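Local coordinates for protein acetyl-CoA acetyltransferase A (Ascaris suum, PDB 6BJA) that binds coenzyme A and probably transfers acetyl groups to and from it through a cysteine thioester, at residues V17-A22 with D258-C263; N62-G67 with D146-D151; T220-Y225 with V351-P356. All blocks are in the same frame, centred on the assembly; numbering follows the deposited sequence.

How the contacts relate
Contacts 1 and 2 lie within the N-terminal thiolase domain; contact 3 joins it to the C-terminal one. Contact 1 pairs strands 11-23 and 257-267, neighbours in the central mixed sheet. Contact 2, its centre about 19 Å away, falls between those strands in the sequence and sets the loop after strand 57-61 against helix 147-153, by the subunit interface. The segments of contacts 1 and 3 alternate along the chain; their centres are about 10 Å apart and they touch, Asp222 meeting Arg18 and Ile21. Contacts 2 and 3, centres about 20 Å apart, do not touch. Contact 3 holds His355, the predicted proton acceptor, whose side chain is about 7 Å from that of Ile21 and about 8 Å from that of Val63.

Contact 1 of 3, residues V17-A22 with D258-C263; sequences VRTPIA and DGAAAC
Thr19 turns OG1 into the gap between its own backbone N and carbonyl carbon (chi1 67°), and there the hydroxyl takes the N-H of Ala260 at 3.0 Å. This joins antiparallel strands 257-267 and 11-23, the last two in the 3-2-4-5-1 order of a thiolase-fold half. Regular pairing holds at both ends: Val17 and Ala262 exchange two nearly linear N-H to O bonds, and Ala22 and Asp258 do the same. Between them segment 17-22 carries one residue more than its partner, and the side chain of Thr19 accepts the bond that regular pairing would give to Thr19 O. Thr19 N still reaches Ala260 O at 3.0 Å, while a water donates to both Ala260 O and Thr19 O, bridging the two carbonyls. On the other side of the sheet from Val17, Arg18 lays CB 3.9 Å from Ala261 CB and then leads its extended chain away to salt bridges with Glu203 and Asp222. Ile21 CG2 rests 3.7 Å from Asp258 O, and the Asp258 carboxylate is held by Ser126. The Thr19 hydroxyl is itself a donor, its OG1 lying 2.8 Å from Pro20 O, above that carbonyl's plane.

Contact 2 of 3, residues N62-G67 with D146-D151; sequences NVLSAG and DALQRD
Close to the subunit interface of the tetramer, Leu64 reaches from the loop that follows strand 57-61 to the N-terminal part of helix 147-153, and its two methyls divide the work. CD1 meets Leu148 CD2 at 3.5 Å, the two leucine side chains crossing at about a right angle. CD2 settles 3.4 Å from Ala147 O and 3.7 Å from Asp151 CB: the methyl sits on a carbonyl oxygen and beside CB of the residue whose N-H that carbonyl takes, Asp151 N lying 2.9 Å from Ala147 O. Just before it, Val63 holds CG1 anti to the backbone N (chi1 -179°), which lays this methyl 3.5 Å from Asp151 O. Across the contact everything is apolar or methyl against carbonyl, and no polar side-chain atom pairs across it. Leu64 is the centre of an inverse gamma turn, and Glu123 fixes the loop by taking the N-H groups of Val63 and Leu64 on its two carboxylate oxygens. The helix opposite starts with Asp146 as N-cap: OD1 accepts from Leu148 N at 2.9 Å, met from above the carboxylate plane, and the same oxygen makes a salt bridge to Arg134 of a neighbouring subunit. Behind the cap, Asp146 O takes the N-H of Arg150, and the chain then winds through a wider pi-type turn over 148-151, the stretch that presents Leu148 and Asp151 to the loop. Asp151 turns CB toward the loop but gives OD2 to the hydroxyl of Tyr131 and to Gly67 N of that neighbouring subunit, a bond that Gly67 N of this chain returns to Asp151 OD2 there.

Contact 3 of 3, residues T220-Y225 with V351-P356; sequences TEDEEY and VALGHP
A loop of the N-terminal thiolase domain here meets the end of helix 350-353 in the C-terminal domain, just before the Gly-His-Pro sequence and two residues ahead of the predicted proton acceptor His355. Glu224 and Tyr225 supply the loop side, and Ala352 O is the focus. Glu224 swings CG anti to its backbone N (chi1 169°), placing that methylene 3.2 Å from the carbonyl oxygen, and Tyr225 CB comes to 3.4 Å of the same atom. Beyond CG the Glu224 chain bends at chi2, and OE2 bonds the hydroxyl of Tyr188, a residue that binds coenzyme A. A water joins the backbones next door, accepting from Glu224 N at 2.8 Å; its 2.5 Å approach to Leu353 O is unusually short, and the strength of that bond is doubtful. Farther along, Leu353 CD2 packs 3.5 Å from Asp222 OD2. At Gly354 the chain leaves the helix with positive phi and runs on to His355, whose N and ND1 are held by Asn257 and Ser360. With Arg18 and Ile21 N on OD1 and the Trp195 indole on OD2, the Asp222 carboxylate is probably ionised, and the loop meets the helix end through carbonyls, methylenes and one water rather than through direct charge pairing.

Contact 1 of 3, residues V17-A22 with D258-C263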
loop_
_atom_site.group_PDB
_atom_site.type_symbol
_atom_site.label_atom_id
_atom_site.label_comp_id
_atom_site.label_asym_id
_atom_site.label_seq_id
_atom_site.Cartn_x
_atom_site.Cartn_y
_atom_site.Cartn_z
ATOM N N VAL A 17 -23.180 7.187 -30.295
ATOM C CA VAL A 17 -23.649 6.098 -29.455
ATOM C C VAL A 17 -23.019 6.169 -28.069
ATOM O O VAL A 17 -21.976 6.815 -27.880
ATOM C CB VAL A 17 -23.354 4.707 -30.067
ATOM C CG1 VAL A 17 -24.047 4.554 -31.414
ATOM C CG2 VAL A 17 -21.877 4.478 -30.215
ATOM N N ARG A 18 -23.665 5.517 -27.101
ATOM C CA ARG A 18 -23.111 5.462 -25.756
ATOM C C ARG A 18 -23.453 4.154 -25.063
ATOM O O ARG A 18 -24.429 3.525 -25.390
ATOM C CB ARG A 18 -23.644 6.632 -24.935
ATOM C CG ARG A 18 -25.145 6.552 -24.621
ATOM C CD ARG A 18 -25.551 7.690 -23.730
ATOM N NE ARG A 18 -26.926 7.671 -23.225
ATOM C CZ ARG A 18 -27.324 7.078 -22.107
ATOM N NH1 ARG A 18 -26.498 6.342 -21.391
ATOM N NH2 ARG A 18 -28.579 7.233 -21.689
ATOM N N THR A 19 -22.642 3.746 -24.102
ATOM C CA THR A 19 -23.027 2.686 -23.198
ATOM C C THR A 19 -24.096 3.202 -22.255
ATOM O O THR A 19 -24.231 4.415 -22.051
ATOM C CB THR A 19 -21.841 2.176 -22.363
ATOM O OG1 THR A 19 -21.430 3.220 -21.463
ATOM C CG2 THR A 19 -20.684 1.732 -23.225
ATOM N N PRO A 20 -24.865 2.292 -21.648
ATOM C CA PRO A 20 -25.550 2.677 -20.425
ATOM C C PRO A 20 -24.492 3.115 -19.425
ATOM O O PRO A 20 -23.328 2.680 -19.499
ATOM C CB PRO A 20 -26.235 1.400 -19.958
ATOM C CG PRO A 20 -26.125 0.446 -21.138
ATOM C CD PRO A 20 -24.863 0.846 -21.823
ATOM N N ILE A 21 -24.898 3.947 -18.487
ATOM C CA ILE A 21 -23.988 4.453 -17.466
ATOM C C ILE A 21 -24.216 3.651 -16.192
ATOM O O ILE A 21 -25.345 3.574 -15.706
ATOM C CB ILE A 21 -24.204 5.948 -17.224
ATOM C CG1 ILE A 21 -23.899 6.747 -18.499
ATOM C CG2 ILE A 21 -23.355 6.413 -16.073
ATOM C CD1 ILE A 21 -24.385 8.176 -18.456
ATOM N N ALA A 22 -23.168 3.018 -15.669
ATOM C CA ALA A 22 -23.298 2.167 -14.490
ATOM C C ALA A 22 -22.842 2.896 -13.231
ATOM O O ALA A 22 -22.041 3.847 -13.284
ATOM C CB ALA A 22 -22.512 0.863 -14.665
ATOM N N ASP A 258 -19.327 4.705 -14.299
ATOM C CA ASP A 258 -18.604 4.088 -15.407
ATOM C C ASP A 258 -19.410 4.223 -16.710
ATOM O O ASP A 258 -20.621 4.006 -16.709
ATOM C CB ASP A 258 -18.353 2.585 -15.168
ATOM C CG ASP A 258 -17.589 2.286 -13.885
ATOM O OD1 ASP A 258 -16.834 3.150 -13.417
ATOM O OD2 ASP A 258 -17.735 1.146 -13.368
ATOM N N GLY A 259 -18.745 4.556 -17.813
ATOM C CA GLY A 259 -19.413 4.652 -19.096
ATOM C C GLY A 259 -18.545 5.204 -20.199
ATOM O O GLY A 259 -17.448 5.705 -19.936
ATOM N N ALA A 260 -19.038 5.108 -21.431
ATOM C CA ALA A 260 -18.339 5.627 -22.605
ATOM C C ALA A 260 -19.323 6.112 -23.664
ATOM O O ALA A 260 -20.493 5.739 -23.672
ATOM C CB ALA A 260 -17.407 4.566 -23.184
ATOM N N ALA A 261 -18.837 6.980 -24.537
ATOM C CA ALA A 261 -19.654 7.540 -25.606
ATOM C C ALA A 261 -18.765 7.924 -26.767
ATOM O O ALA A 261 -17.644 8.379 -26.551
ATOM C CB ALA A 261 -20.430 8.749 -25.113
ATOM N N ALA A 262 -19.264 7.770 -27.993
ATOM C CA ALA A 262 -18.446 7.974 -29.190
ATOM C C ALA A 262 -19.230 8.517 -30.359
ATOM O O ALA A 262 -20.408 8.165 -30.541
ATOM C CB ALA A 262 -17.768 6.638 -29.627
ATOM N N CYS A 263 -18.565 9.330 -31.169
ATOM C CA CYS A 263 -19.108 9.795 -32.444
ATOM C C CYS A 263 -18.098 9.598 -33.550
ATOM O O CYS A 263 -16.903 9.833 -33.348
ATOM C CB CYS A 263 -19.449 11.274 -32.423
ATOM S SG CYS A 263 -20.636 11.817 -31.209
HETATM O O HOH W 1 -22.277 6.505 -21.417
#

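Contact 2 of 3, residues N62-G67 with D146-D151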
loop_
_atom_site.group_PDB
_atom_site.type_symbol
_atom_site.label_atom_id
_atom_site.label_comp_id
_atom_site.label_asym_id
_atom_site.label_seq_id
_atom_site.Cartn_x
_atom_site.Cartn_y
_atom_site.Cartn_z
ATOM N N ASN A 62 -10.266 11.021 -21.342
ATOM C CA ASN A 62 -10.135 10.184 -20.157
ATOM C C ASN A 62 -9.410 10.971 -19.095
ATOM O O ASN A 62 -8.416 11.611 -19.392
ATOM C CB ASN A 62 -9.363 8.892 -20.475
ATOM C CG ASN A 62 -9.134 8.036 -19.251
ATOM O OD1 ASN A 62 -8.036 8.020 -18.668
ATOM N ND2 ASN A 62 -10.159 7.295 -18.857
ATOM N N VAL A 63 -9.928 10.952 -17.874
ATOM C CA VAL A 63 -9.343 11.698 -16.771
ATOM C C VAL A 63 -8.464 10.818 -15.873
ATOM O O VAL A 63 -7.316 11.172 -15.591
ATOM C CB VAL A 63 -10.446 12.365 -15.933
ATOM C CG1 VAL A 63 -9.830 13.184 -14.789
ATOM C CG2 VAL A 63 -11.326 13.226 -16.830
ATOM N N LEU A 64 -9.005 9.695 -15.400
ATOM C CA LEU A 64 -8.316 8.873 -14.422
ATOM C C LEU A 64 -7.592 7.758 -15.157
ATOM O O LEU A 64 -8.040 6.606 -15.220
ATOM C CB LEU A 64 -9.305 8.343 -13.381
ATOM C CG LEU A 64 -10.059 9.473 -12.672
ATOM C CD1 LEU A 64 -11.269 8.952 -11.957
ATOM C CD2 LEU A 64 -9.133 10.223 -11.717
ATOM N N SER A 65 -6.438 8.131 -15.697
ATOM C CA SER A 65 -5.709 7.240 -16.592
ATOM C C SER A 65 -4.783 6.286 -15.847
ATOM O O SER A 65 -4.138 5.444 -16.476
ATOM C CB SER A 65 -4.910 8.070 -17.582
ATOM O OG SER A 65 -3.925 8.832 -16.899
ATOM N N ALA A 66 -4.683 6.414 -14.523
ATOM C CA ALA A 66 -3.722 5.587 -13.776
ATOM C C ALA A 66 -4.025 4.092 -13.851
ATOM O O ALA A 66 -5.136 3.632 -13.533
ATOM C CB ALA A 66 -3.663 6.018 -12.321
ATOM N N GLY A 67 -2.998 3.334 -14.229
ATOM C CA GLY A 67 -3.068 1.886 -14.231
ATOM C C GLY A 67 -3.610 1.305 -15.509
ATOM O O GLY A 67 -3.709 0.085 -15.634
ATOM N N ASP A 146 -6.342 8.754 -2.873
ATOM C CA ASP A 146 -7.410 8.266 -3.743
ATOM C C ASP A 146 -7.388 8.997 -5.080
ATOM O O ASP A 146 -7.566 10.208 -5.128
ATOM C CB ASP A 146 -8.748 8.462 -3.040
ATOM C CG ASP A 146 -9.889 7.734 -3.718
ATOM O OD1 ASP A 146 -9.817 7.520 -4.941
ATOM O OD2 ASP A 146 -10.848 7.340 -3.011
ATOM N N ALA A 147 -7.152 8.267 -6.164
ATOM C CA ALA A 147 -7.119 8.861 -7.492
ATOM C C ALA A 147 -8.386 9.664 -7.778
ATOM O O ALA A 147 -8.325 10.699 -8.426
ATOM C CB ALA A 147 -6.940 7.781 -8.561
ATOM N N LEU A 148 -9.527 9.173 -7.315
ATOM C CA LEU A 148 -10.794 9.856 -7.585
ATOM C C LEU A 148 -10.809 11.252 -7.009
ATOM O O LEU A 148 -11.289 12.190 -7.639
ATOM C CB LEU A 148 -11.967 9.063 -7.017
ATOM C CG LEU A 148 -12.249 7.682 -7.566
ATOM C CD1 LEU A 148 -13.283 7.026 -6.675
ATOM C CD2 LEU A 148 -12.758 7.784 -8.980
ATOM N N GLN A 149 -10.267 11.375 -5.803
ATOM C CA GLN A 149 -10.169 12.650 -5.129
ATOM C C GLN A 149 -9.104 13.531 -5.761
ATOM O O GLN A 149 -9.370 14.623 -6.246
ATOM C CB GLN A 149 -9.841 12.395 -3.670
ATOM C CG GLN A 149 -10.191 13.479 -2.711
ATOM C CD GLN A 149 -10.203 12.939 -1.293
ATOM O OE1 GLN A 149 -9.189 12.426 -0.806
ATOM N NE2 GLN A 149 -11.363 13.005 -0.640
ATOM N N ARG A 150 -7.876 13.039 -5.750
ATOM C CA ARG A 150 -6.749 13.855 -6.138
ATOM C C ARG A 150 -6.762 14.251 -7.614
ATOM O O ARG A 150 -6.479 15.404 -7.949
ATOM C CB ARG A 150 -5.460 13.125 -5.801
ATOM C CG ARG A 150 -4.201 13.783 -6.328
ATOM C CD ARG A 150 -3.981 15.156 -5.750
ATOM N NE ARG A 150 -2.695 15.666 -6.215
ATOM C CZ ARG A 150 -2.384 16.952 -6.370
ATOM N NH1 ARG A 150 -3.264 17.914 -6.120
ATOM N NH2 ARG A 150 -1.173 17.277 -6.793
ATOM N N ASP A 151 -7.082 13.312 -8.502
ATOM C CA ASP A 151 -7.002 13.572 -9.935
ATOM C C ASP A 151 -8.369 13.813 -10.592
ATOM O O ASP A 151 -8.435 14.182 -11.763
ATOM C CB ASP A 151 -6.290 12.397 -10.627
ATOM C CG ASP A 151 -4.810 12.264 -10.229
ATOM O OD1 ASP A 151 -4.217 13.248 -9.743
ATOM O OD2 ASP A 151 -4.238 11.165 -10.433
#

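Contact 3 of 3, residues T220-Y225 with V351-P356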
loop_
_atom_site.group_PDB
_atom_site.type_symbol
_atom_site.label_atom_id
_atom_site.label_comp_id
_atom_site.label_asym_id
_atom_site.label_seq_id
_atom_site.Cartn_x
_atom_site.Cartn_y
_atom_site.Cartn_z
ATOM N N THR A 220 -28.177 -3.000 -20.079
ATOM C CA THR A 220 -28.967 -2.391 -21.143
ATOM C C THR A 220 -29.596 -1.043 -20.790
ATOM O O THR A 220 -30.135 -0.378 -21.668
ATOM C CB THR A 220 -30.108 -3.333 -21.571
ATOM O OG1 THR A 220 -30.994 -3.529 -20.468
ATOM C CG2 THR A 220 -29.533 -4.657 -22.039
ATOM N N GLU A 221 -29.524 -0.656 -19.512
ATOM C CA GLU A 221 -30.171 0.562 -19.000
ATOM C C GLU A 221 -29.255 1.278 -18.013
ATOM O O GLU A 221 -28.543 0.638 -17.262
ATOM C CB GLU A 221 -31.494 0.248 -18.285
ATOM C CG GLU A 221 -32.532 -0.428 -19.115
ATOM C CD GLU A 221 -33.854 -0.542 -18.366
ATOM O OE1 GLU A 221 -33.887 -0.265 -17.142
ATOM O OE2 GLU A 221 -34.855 -0.897 -19.018
ATOM N N ASP A 222 -29.289 2.604 -18.020
ATOM C CA ASP A 222 -28.608 3.394 -17.018
ATOM C C ASP A 222 -29.018 2.942 -15.620
ATOM O O ASP A 222 -30.183 2.598 -15.390
ATOM C CB ASP A 222 -28.930 4.883 -17.189
ATOM C CG ASP A 222 -28.479 5.441 -18.531
ATOM O OD1 ASP A 222 -27.373 5.083 -19.019
ATOM O OD2 ASP A 222 -29.224 6.253 -19.103
ATOM N N GLU A 223 -28.079 2.950 -14.683
ATOM C CA GLU A 223 -28.341 2.475 -13.327
ATOM C C GLU A 223 -28.708 3.551 -12.320
ATOM O O GLU A 223 -29.494 3.304 -11.424
ATOM C CB GLU A 223 -27.120 1.706 -12.796
ATOM C CG GLU A 223 -26.814 0.457 -13.567
ATOM C CD GLU A 223 -25.821 -0.482 -12.879
ATOM O OE1 GLU A 223 -24.933 0.002 -12.141
ATOM O OE2 GLU A 223 -25.941 -1.720 -13.075
ATOM N N GLU A 224 -28.105 4.734 -12.419
ATOM C CA GLU A 224 -28.214 5.690 -11.319
ATOM C C GLU A 224 -29.627 6.183 -11.095
ATOM O O GLU A 224 -30.009 6.431 -9.952
ATOM C CB GLU A 224 -27.294 6.889 -11.553
ATOM C CG GLU A 224 -27.538 8.078 -10.582
ATOM C CD GLU A 224 -27.378 7.751 -9.087
ATOM O OE1 GLU A 224 -26.573 6.839 -8.739
ATOM O OE2 GLU A 224 -28.033 8.452 -8.247
ATOM N N TYR A 225 -30.407 6.351 -12.156
ATOM C CA TYR A 225 -31.693 7.042 -12.005
ATOM C C TYR A 225 -32.658 6.225 -11.155
ATOM O O TYR A 225 -33.620 6.780 -10.602
ATOM C CB TYR A 225 -32.304 7.360 -13.369
ATOM C CG TYR A 225 -33.008 6.201 -14.048
ATOM C CD1 TYR A 225 -32.315 5.333 -14.873
ATOM C CD2 TYR A 225 -34.368 5.995 -13.876
ATOM C CE1 TYR A 225 -32.943 4.273 -15.493
ATOM C CE2 TYR A 225 -35.005 4.936 -14.491
ATOM C CZ TYR A 225 -34.297 4.087 -15.297
ATOM O OH TYR A 225 -34.934 3.021 -15.924
ATOM N N VAL A 351 -27.143 14.366 -12.928
ATOM C CA VAL A 351 -27.511 14.152 -11.539
ATOM C C VAL A 351 -28.321 12.854 -11.394
ATOM O O VAL A 351 -28.222 12.163 -10.379
ATOM C CB VAL A 351 -28.286 15.357 -10.993
ATOM C CG1 VAL A 351 -28.989 15.033 -9.686
ATOM C CG2 VAL A 351 -27.310 16.489 -10.760
ATOM N N ALA A 352 -29.080 12.513 -12.433
ATOM C CA ALA A 352 -29.855 11.286 -12.466
ATOM C C ALA A 352 -29.179 10.186 -13.274
ATOM O O ALA A 352 -29.390 9.010 -13.006
ATOM C CB ALA A 352 -31.233 11.555 -13.044
ATOM N N LEU A 353 -28.415 10.555 -14.300
ATOM C CA LEU A 353 -27.878 9.545 -15.236
ATOM C C LEU A 353 -26.454 9.111 -14.874
ATOM O O LEU A 353 -26.024 8.048 -15.311
ATOM C CB LEU A 353 -27.877 10.077 -16.672
ATOM C CG LEU A 353 -29.238 10.444 -17.268
ATOM C CD1 LEU A 353 -29.132 11.099 -18.641
ATOM C CD2 LEU A 353 -30.099 9.211 -17.375
ATOM N N GLY A 354 -25.752 9.914 -14.091
ATOM C CA GLY A 354 -24.374 9.600 -13.718
ATOM C C GLY A 354 -23.374 10.401 -14.518
ATOM O O GLY A 354 -23.703 10.967 -15.552
ATOM N N HIS A 355 -22.140 10.464 -14.023
ATOM C CA HIS A 355 -21.145 11.363 -14.589
ATOM C C HIS A 355 -19.774 10.689 -14.671
ATOM O O HIS A 355 -18.901 10.987 -13.858
ATOM C CB HIS A 355 -21.078 12.639 -13.738
ATOM C CG HIS A 355 -20.166 13.705 -14.257
ATOM N ND1 HIS A 355 -19.627 13.712 -15.526
ATOM C CD2 HIS A 355 -19.662 14.791 -13.627
ATOM C CE1 HIS A 355 -18.863 14.785 -15.667
ATOM N NE2 HIS A 355 -18.873 15.454 -14.531
ATOM N N PRO A 356 -19.594 9.779 -15.648
ATOM C CA PRO A 356 -18.263 9.223 -15.894
ATOM C C PRO A 356 -17.404 10.317 -16.520
ATOM O O PRO A 356 -17.583 10.608 -17.698
ATOM C CB PRO A 356 -18.522 8.064 -16.852
ATOM C CG PRO A 356 -19.967 8.080 -17.135
ATOM C CD PRO A 356 -20.538 9.358 -16.689
HETATM O O HOH W 2 -26.636 5.704 -14.621
#